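Local coordinates for catalase (Pseudomonas syringae, PDB 1M7S), which uses heme to decompose hydrogen peroxide into water and oxygen, protecting the cell from the toxic effects of the peroxide, at residues 444-447 against 448-452. Residues are numbered along the deposited sequence; the frame is centred on the assembly and turned at random.
Unlike the reference sequence in segment 448-452: Tyr452 (reference Val).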
loop_
_atom_site.group_PDB
_atom_site.type_symbol
_atom_site.label_atom_id
_atom_site.label_comp_id
_atom_site.label_asym_id
_atom_site.label_seq_id
_atom_site.Cartn_x
_atom_site.Cartn_y
_atom_site.Cartn_z
ATOM N N GLU A 444 36.421 -15.789 -19.487
ATOM C CA GLU A 444 36.909 -14.425 -19.629
ATOM C C GLU A 444 36.803 -13.653 -18.306
ATOM O O GLU A 444 37.783 -13.025 -17.897
ATOM C CB GLU A 444 36.178 -13.709 -20.753
ATOM C CG GLU A 444 36.770 -12.396 -21.207
ATOM C CD GLU A 444 36.008 -11.779 -22.374
ATOM O OE1 GLU A 444 36.042 -12.369 -23.490
ATOM O OE2 GLU A 444 35.371 -10.706 -22.206
ATOM N N SER A 445 35.661 -13.674 -17.635
ATOM C CA SER A 445 35.552 -12.936 -16.358
ATOM C C SER A 445 36.463 -13.523 -15.290
ATOM O O SER A 445 37.006 -12.768 -14.486
ATOM C CB SER A 445 34.124 -13.024 -15.774
ATOM O OG SER A 445 33.284 -12.309 -16.662
ATOM N N LYS A 446 36.597 -14.843 -15.280
ATOM C CA LYS A 446 37.424 -15.531 -14.292
ATOM C C LYS A 446 38.885 -15.104 -14.429
ATOM O O LYS A 446 39.475 -14.741 -13.417
ATOM C CB LYS A 446 37.331 -17.053 -14.440
ATOM C CG LYS A 446 38.219 -17.849 -13.504
ATOM C CD LYS A 446 38.340 -19.318 -13.869
ATOM C CE LYS A 446 37.017 -20.067 -13.875
ATOM N NZ LYS A 446 37.196 -21.523 -14.172
ATOM N N ASN A 447 39.472 -15.088 -15.636
ATOM C CA ASN A 447 40.876 -14.679 -15.705
ATOM C C ASN A 447 41.033 -13.191 -15.413
ATOM O O ASN A 447 42.103 -12.864 -14.919
ATOM C CB ASN A 447 41.504 -15.024 -17.059
ATOM C CG ASN A 447 41.658 -16.549 -17.163
ATOM O OD1 ASN A 447 42.013 -17.229 -16.216
ATOM N ND2 ASN A 447 41.370 -17.062 -18.350
ATOM N N ILE A 448 39.996 -12.392 -15.684
ATOM C CA ILE A 448 40.118 -10.952 -15.369
ATOM C C ILE A 448 40.099 -10.761 -13.852
ATOM O O ILE A 448 40.870 -9.978 -13.290
ATOM C CB ILE A 448 39.030 -10.161 -16.057
ATOM C CG1 ILE A 448 39.361 -10.017 -17.569
ATOM C CG2 ILE A 448 38.881 -8.769 -15.403
ATOM C CD1 ILE A 448 38.104 -9.401 -18.237
ATOM N N MET A 449 39.176 -11.435 -13.178
ATOM C CA MET A 449 39.130 -11.420 -11.718
ATOM C C MET A 449 40.473 -11.843 -11.145
ATOM O O MET A 449 40.921 -11.207 -10.171
ATOM C CB MET A 449 38.058 -12.371 -11.192
ATOM C CG MET A 449 36.632 -11.815 -11.262
ATOM S SD MET A 449 36.317 -10.186 -10.549
ATOM C CE MET A 449 36.994 -10.377 -8.907
ATOM N N LEU A 450 41.044 -12.928 -11.659
ATOM C CA LEU A 450 42.347 -13.417 -11.171
ATOM C C LEU A 450 43.451 -12.406 -11.354
ATOM O O LEU A 450 44.360 -12.257 -10.518
ATOM C CB LEU A 450 42.650 -14.740 -11.915
ATOM C CG LEU A 450 41.804 -15.927 -11.422
ATOM C CD1 LEU A 450 42.084 -17.164 -12.280
ATOM C CD2 LEU A 450 41.974 -16.251 -9.942
ATOM N N SER A 451 43.395 -11.659 -12.463
ATOM C CA SER A 451 44.407 -10.624 -12.728
ATOM C C SER A 451 44.353 -9.551 -11.652
ATOM O O SER A 451 45.398 -9.015 -11.233
ATOM C CB SER A 451 44.277 -10.031 -14.135
ATOM O OG SER A 451 43.209 -9.109 -14.293
ATOM N N TYR A 452 43.130 -9.230 -11.189
ATOM C CA TYR A 452 43.014 -8.257 -10.088
ATOM C C TYR A 452 43.691 -8.748 -8.837
ATOM O O TYR A 452 44.430 -8.019 -8.174
ATOM C CB TYR A 452 41.543 -7.922 -9.807
ATOM C CG TYR A 452 40.818 -7.311 -11.006
ATOM C CD1 TYR A 452 39.416 -7.358 -11.030
ATOM C CD2 TYR A 452 41.469 -6.627 -12.017
ATOM C CE1 TYR A 452 38.727 -6.777 -12.079
ATOM C CE2 TYR A 452 40.790 -6.068 -13.086
ATOM C CZ TYR A 452 39.406 -6.136 -13.106
ATOM O OH TYR A 452 38.705 -5.599 -14.150
#
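Four successive backbone hydrogen bonds, each from an amide to the carbonyl four residues earlier (Ile448, Met449, Leu450 and Ser451 to Glu444, Ser445, Lys446 and Asn447), join 444-447 to 448-452 as consecutive turns of helix 443-456. The straightest runs from Met449 N to Ser445 O (2.9 Å, N-H...O 170°). Leu450 lies alongside the aliphatic part of Lys446, its CD1 4.1 Å from Lys446 CG, and the same methyl comes 3.9 Å from Asn447 OD1, whose side chain runs at a slant to the leucine. The polar ends of both partners are held beyond these turns: Lys446 bends at chi3 (-60°) and its NZ hydrogen-bonds to the carbonyls of Ala439 and Ala468, while Asn447 OD1 accepts from the amide of Asp471. Ile448 keeps CG1 beside its own backbone N (chi1 -76°), which lays this branch 3.4 Å from Glu444 O. Met449 CG sits 3.4 Å from Ser445 O, and the chain, bent at chi2 and chi3, then packs on Phe159, Phe162 and Leu172. Ser451 OG reaches back three residues and donates to Ile448 O at 2.7 Å; that carbonyl also accepts from Tyr452 N, so two bonds grip it. Glu444 forms a salt bridge with Arg380 of the second subunit, on which Ile448 also packs. The arrangement is that of a regular alpha-helix, with a serine hydroxyl bonded back to a carbonyl of the preceding turn, in the C-terminal helical region of the catalase, where it packs against helices 155-163, 169-176 and 472-480.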